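Local structure of agarase (Pseudoalteromonas fuliginea, 6XJ9) at residues N68-I73 and S191-L196; F93-P98 and L201-I206. The protein probably hydrolyses the beta-1,4-glycosidic linkages of agarose, as a glycoside hydrolase family 50 agarase of a marine bacterium. All blocks are in the same frame, centred on the assembly; numbering follows the deposited sequence.

Interaction 1: N68-I73 and S191-L196; sequences NSYASI and SVQSTL
Tyr70 lays its ring along Ser191 and Gln193 on the neighbouring antiparallel strand. The ring gets there because chi1 of Tyr70 is 179°, which sets CG beside the carbonyl carbon and lets CE1 come within 3.5 Å of Ser191 CB, obliquely. Gln193 runs alongside, pointing the same way: its CG sits by Tyr70 CD1, and its NE2 lies near the ring plane at the edge, 4.1 Å from CE1. Ring and amide planes are 41° apart, so the two groups do not stack. What fixes the amide rotation is Ser191, because Gln193 NE2 donates to Ser191 OG at 2.9 Å, with the acceptor close to the amide plane. The same face carries Ser72, whose CB meets Ser191 CB at 3.8 Å, while Ala71 and Val192 turn to the other face and both touch Phe63. Ala71 and Val192 form the hydrogen-bonded pair: Ala71 N to Val192 O is 3.1 Å and Val192 N to Ala71 O is 2.9 Å. A further bond, Ser194 N to Ser69 O at 2.9 Å (170° at the hydrogen), comes where Ser194 adopts a positive phi and the strand ends. Beyond it a water accepts from Thr195 N and lies within hydrogen-bonding distance of Asn68 O. An antiparallel strand pair with one face laid on strand 58-63 is consistent with a beta-sandwich, as expected for the CBM-like domain of agarases.

Interaction 2: F93-P98 and L201-I206; sequences FELANP and LAIKSI
Glu94 meets Ser205 through both backbone and side chain. Its N donates to Ser205 O at 2.8 Å, and Ser205 OG donates to Glu94 OE1 at 3.0 Å, using the anti lone pair of that carboxylate oxygen. The Glu94 carbonyl accepts instead from Lys204 N, the residue before Ser205, at 2.8 Å. Two residues thus face one, the register slips by one between Leu95–Ile203 and Phe93–Ile206, and Lys204 has a near-helical psi (-41°): the signature of a classic beta bulge. With an alanine in place of Glu94, Ser205 OG would probably lose its carboxylate acceptor and be left to turn more freely. On the opposite face Ile206, whose chi1 of -48° sets CG2 anti to the backbone N, places that methyl over one face of the Phe93 ring, 4.1 Å from its centroid, a CH-pi contact. Leu95 and Ile203 lie side by side, CD2 to CG1 at 3.5 Å. Past the bulge, Ala96 and Ala202 exchange two backbone bonds and bring their CB atoms to 4.0 Å.

In the next shell, Lys204 leads its amine away to a cation-pi contact with Tyr128, which also covers Ala96 and Ala202. Phe93 reaches Leu107, Ile188 and Ile190, and Leu201 also meets Ile190, so the apolar face is buried against strands 103-111 and 185-193. A bulged antiparallel pair packed face to face on other strands fits a beta-sandwich of the CBM-like domain.

Overall arrangement
From the N terminus the chain enters 68-73, passes into the next strand at 93-98, and returns much later through 191-196 and then 201-206. Interaction 1 closes a loop of 117 intervening residues, joining strand 70-75 to 185-193; interaction 2 closes one of 102, joining 89-97 to 199-210. Since the segments alternate, the loops cross and neither encloses the other. The centres of interactions 1 and 2 lie about 17 Å apart, and their nearest atoms about 4 Å. Shared neighbours link them: Val61 touches Ile73 and Ile203, and Val103 touches Val192 and Asn97. Interaction 1 also reaches later chain, Thr195 O bonding to Arg650, whereas Pro98 in interaction 2 packs on Asp167 of the second subunit.

Interaction 1: N68-I73 and S191-L196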
loop_
_atom_site.group_PDB
_atom_site.type_symbol
_atom_site.label_atom_id
_atom_site.label_comp_id
_atom_site.label_asym_id
_atom_site.label_seq_id
_atom_site.Cartn_x
_atom_site.Cartn_y
_atom_site.Cartn_z
ATOM N N ASN A 68 6.238 -20.975 -18.259
ATOM C CA ASN A 68 6.403 -22.300 -17.685
ATOM C C ASN A 68 5.910 -22.272 -16.244
ATOM O O ASN A 68 6.371 -21.444 -15.462
ATOM C CB ASN A 68 7.865 -22.744 -17.736
ATOM C CG ASN A 68 8.460 -22.653 -19.125
ATOM O OD1 ASN A 68 8.291 -23.562 -19.933
ATOM N ND2 ASN A 68 9.134 -21.557 -19.419
ATOM N N SER A 69 4.984 -23.180 -15.918
ATOM C CA SER A 69 4.274 -23.177 -14.647
ATOM C C SER A 69 5.175 -23.718 -13.543
ATOM O O SER A 69 4.873 -23.551 -12.364
ATOM C CB SER A 69 2.982 -23.948 -14.725
ATOM O OG SER A 69 3.217 -25.281 -15.172
ATOM N N TYR A 70 6.258 -24.390 -13.945
ATOM C CA TYR A 70 7.310 -24.792 -13.028
ATOM C C TYR A 70 8.657 -24.347 -13.597
ATOM O O TYR A 70 8.987 -24.682 -14.731
ATOM C CB TYR A 70 7.293 -26.307 -12.783
ATOM C CG TYR A 70 8.379 -26.785 -11.849
ATOM C CD1 TYR A 70 8.167 -26.822 -10.480
ATOM C CD2 TYR A 70 9.627 -27.165 -12.327
ATOM C CE1 TYR A 70 9.162 -27.226 -9.603
ATOM C CE2 TYR A 70 10.637 -27.576 -11.465
ATOM C CZ TYR A 70 10.399 -27.608 -10.098
ATOM O OH TYR A 70 11.366 -28.032 -9.239
ATOM N N ALA A 71 9.407 -23.565 -12.813
ATOM C CA ALA A 71 10.786 -23.208 -13.119
ATOM C C ALA A 71 11.627 -23.411 -11.861
ATOM O O ALA A 71 11.103 -23.282 -10.754
ATOM C CB ALA A 71 10.865 -21.780 -13.592
ATOM N N SER A 72 12.917 -23.733 -12.023
ATOM C CA SER A 72 13.715 -24.052 -10.850
ATOM C C SER A 72 15.221 -23.944 -11.100
ATOM O O SER A 72 15.700 -24.035 -12.229
ATOM C CB SER A 72 13.361 -25.418 -10.319
ATOM O OG SER A 72 13.934 -26.436 -11.129
ATOM N N ILE A 73 15.957 -23.765 -9.998
ATOM C CA ILE A 73 17.379 -24.057 -9.944
ATOM C C ILE A 73 17.556 -25.161 -8.908
ATOM O O ILE A 73 16.979 -25.097 -7.818
ATOM C CB ILE A 73 18.201 -22.792 -9.617
ATOM C CG1 ILE A 73 19.688 -23.106 -9.411
ATOM C CG2 ILE A 73 17.604 -22.046 -8.429
ATOM C CD1 ILE A 73 20.600 -21.927 -9.633
ATOM N N SER A 191 12.247 -23.319 -6.433
ATOM C CA SER A 191 11.337 -23.253 -7.571
ATOM C C SER A 191 10.357 -22.081 -7.479
ATOM O O SER A 191 10.096 -21.546 -6.398
ATOM C CB SER A 191 10.608 -24.564 -7.805
ATOM O OG SER A 191 9.760 -24.891 -6.713
ATOM N N VAL A 192 9.837 -21.694 -8.653
ATOM C CA VAL A 192 8.738 -20.751 -8.810
ATOM C C VAL A 192 7.590 -21.497 -9.491
ATOM O O VAL A 192 7.826 -22.251 -10.435
ATOM C CB VAL A 192 9.213 -19.516 -9.595
ATOM C CG1 VAL A 192 8.069 -18.611 -10.031
ATOM C CG2 VAL A 192 10.250 -18.725 -8.799
ATOM N N GLN A 193 6.358 -21.317 -8.979
ATOM C CA GLN A 193 5.251 -22.199 -9.320
ATOM C C GLN A 193 3.993 -21.390 -9.621
ATOM O O GLN A 193 3.606 -20.516 -8.844
ATOM C CB GLN A 193 5.011 -23.215 -8.199
ATOM C CG GLN A 193 6.175 -24.184 -8.012
ATOM C CD GLN A 193 5.947 -25.204 -6.923
ATOM O OE1 GLN A 193 4.817 -25.471 -6.512
ATOM N NE2 GLN A 193 7.038 -25.766 -6.431
ATOM N N SER A 194 3.377 -21.702 -10.767
ATOM C CA SER A 194 2.131 -21.100 -11.232
ATOM C C SER A 194 2.065 -19.609 -10.916
ATOM O O SER A 194 1.257 -19.185 -10.087
ATOM C CB SER A 194 0.933 -21.817 -10.659
ATOM O OG SER A 194 1.005 -23.198 -10.945
ATOM N N THR A 195 2.916 -18.820 -11.578
ATOM C CA THR A 195 2.810 -17.375 -11.482
ATOM C C THR A 195 2.075 -16.864 -12.719
ATOM O O THR A 195 1.735 -17.646 -13.611
ATOM C CB THR A 195 4.186 -16.702 -11.356
ATOM O OG1 THR A 195 4.945 -16.980 -12.531
ATOM C CG2 THR A 195 4.973 -17.161 -10.147
ATOM N N LEU A 196 1.842 -15.551 -12.765
ATOM C CA LEU A 196 1.425 -14.923 -14.014
ATOM C C LEU A 196 2.610 -14.241 -14.689
ATOM O O LEU A 196 2.545 -13.945 -15.885
ATOM C CB LEU A 196 0.278 -13.944 -13.742
ATOM C CG LEU A 196 -0.951 -14.576 -13.090
ATOM C CD1 LEU A 196 -2.012 -13.514 -12.779
ATOM C CD2 LEU A 196 -1.525 -15.685 -13.973
HETATM O O HOH W 1 4.511 -19.991 -13.421
HETATM O O HOH W 2 6.970 -21.176 -12.638
#

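Interaction 2: F93-P98 and L201-I206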
loop_
_atom_site.group_PDB
_atom_site.type_symbol
_atom_site.label_atom_id
_atom_site.label_comp_id
_atom_site.label_asym_id
_atom_site.label_seq_id
_atom_site.Cartn_x
_atom_site.Cartn_y
_atom_site.Cartn_z
ATOM N N PHE A 93 19.981 -18.964 3.135
ATOM C CA PHE A 93 20.183 -18.420 1.801
ATOM C C PHE A 93 20.217 -16.898 1.875
ATOM O O PHE A 93 19.329 -16.279 2.457
ATOM C CB PHE A 93 19.049 -18.854 0.866
ATOM C CG PHE A 93 18.866 -20.342 0.691
ATOM C CD1 PHE A 93 18.280 -21.112 1.685
ATOM C CD2 PHE A 93 19.261 -20.976 -0.478
ATOM C CE1 PHE A 93 18.099 -22.479 1.519
ATOM C CE2 PHE A 93 19.081 -22.344 -0.643
ATOM C CZ PHE A 93 18.500 -23.095 0.355
ATOM N N GLU A 94 21.241 -16.295 1.265
ATOM C CA GLU A 94 21.291 -14.849 1.144
ATOM C C GLU A 94 20.802 -14.457 -0.248
ATOM O O GLU A 94 21.449 -14.787 -1.246
ATOM C CB GLU A 94 22.702 -14.334 1.415
ATOM C CG GLU A 94 22.938 -13.993 2.868
ATOM C CD GLU A 94 24.231 -13.229 3.086
ATOM O OE1 GLU A 94 25.307 -13.847 2.930
ATOM O OE2 GLU A 94 24.158 -12.017 3.376
ATOM N N LEU A 95 19.649 -13.770 -0.289
ATOM C CA LEU A 95 18.857 -13.627 -1.503
ATOM C C LEU A 95 18.435 -12.179 -1.702
ATOM O O LEU A 95 17.972 -11.528 -0.772
ATOM C CB LEU A 95 17.610 -14.522 -1.425
ATOM C CG LEU A 95 17.853 -16.020 -1.227
ATOM C CD1 LEU A 95 16.549 -16.759 -0.959
ATOM C CD2 LEU A 95 18.583 -16.634 -2.417
ATOM N N ALA A 96 18.566 -11.709 -2.944
ATOM C CA ALA A 96 17.980 -10.454 -3.379
ATOM C C ALA A 96 17.019 -10.728 -4.531
ATOM O O ALA A 96 16.972 -11.839 -5.048
ATOM C CB ALA A 96 19.068 -9.491 -3.788
ATOM N N ASN A 97 16.261 -9.704 -4.932
ATOM C CA ASN A 97 15.331 -9.857 -6.036
ATOM C C ASN A 97 15.413 -8.611 -6.915
ATOM O O ASN A 97 14.826 -7.582 -6.594
ATOM C CB ASN A 97 13.928 -10.191 -5.518
ATOM C CG ASN A 97 12.839 -10.084 -6.563
ATOM O OD1 ASN A 97 13.118 -9.924 -7.746
ATOM N ND2 ASN A 97 11.595 -10.167 -6.129
ATOM N N PRO A 98 16.162 -8.661 -8.039
ATOM C CA PRO A 98 16.258 -7.520 -8.948
ATOM C C PRO A 98 15.106 -7.400 -9.947
ATOM O O PRO A 98 15.160 -6.554 -10.832
ATOM C CB PRO A 98 17.589 -7.781 -9.678
ATOM C CG PRO A 98 17.734 -9.297 -9.687
ATOM C CD PRO A 98 17.013 -9.793 -8.449
ATOM N N LEU A 201 15.707 -13.895 -9.161
ATOM C CA LEU A 201 16.281 -14.110 -7.847
ATOM C C LEU A 201 17.797 -14.016 -7.956
ATOM O O LEU A 201 18.390 -14.501 -8.924
ATOM C CB LEU A 201 15.832 -15.484 -7.343
ATOM C CG LEU A 201 16.191 -15.830 -5.900
ATOM C CD1 LEU A 201 15.320 -15.061 -4.913
ATOM C CD2 LEU A 201 16.057 -17.322 -5.678
ATOM N N ALA A 202 18.399 -13.362 -6.956
ATOM C CA ALA A 202 19.848 -13.282 -6.844
ATOM C C ALA A 202 20.298 -14.053 -5.605
ATOM O O ALA A 202 19.824 -13.800 -4.505
ATOM C CB ALA A 202 20.279 -11.830 -6.799
ATOM N N ILE A 203 21.216 -15.003 -5.806
ATOM C CA ILE A 203 21.699 -15.854 -4.734
ATOM C C ILE A 203 23.168 -15.526 -4.457
ATOM O O ILE A 203 24.035 -15.791 -5.289
ATOM C CB ILE A 203 21.484 -17.330 -5.114
ATOM C CG1 ILE A 203 20.021 -17.595 -5.491
ATOM C CG2 ILE A 203 21.982 -18.256 -4.012
ATOM C CD1 ILE A 203 19.789 -18.911 -6.202
ATOM N N LYS A 204 23.423 -14.949 -3.275
ATOM C CA LYS A 204 24.749 -14.504 -2.866
ATOM C C LYS A 204 25.496 -15.630 -2.154
ATOM O O LYS A 204 26.693 -15.795 -2.379
ATOM C CB LYS A 204 24.660 -13.266 -1.967
ATOM C CG LYS A 204 25.991 -12.747 -1.432
ATOM C CD LYS A 204 25.891 -11.414 -0.724
ATOM C CE LYS A 204 25.724 -10.257 -1.684
ATOM N NZ LYS A 204 25.843 -8.954 -0.989
ATOM N N SER A 205 24.791 -16.384 -1.299
ATOM C CA SER A 205 25.392 -17.471 -0.536
ATOM C C SER A 205 24.342 -18.439 -0.002
ATOM O O SER A 205 23.182 -18.081 0.215
ATOM C CB SER A 205 26.283 -16.968 0.580
ATOM O OG SER A 205 25.523 -16.616 1.723
ATOM N N ILE A 206 24.786 -19.687 0.174
ATOM C CA ILE A 206 24.048 -20.739 0.848
ATOM C C ILE A 206 25.008 -21.336 1.867
ATOM O O ILE A 206 26.176 -21.562 1.546
ATOM C CB ILE A 206 23.549 -21.805 -0.152
ATOM C CG1 ILE A 206 22.873 -21.188 -1.380
ATOM C CG2 ILE A 206 22.640 -22.807 0.537
ATOM C CD1 ILE A 206 22.659 -22.170 -2.514
#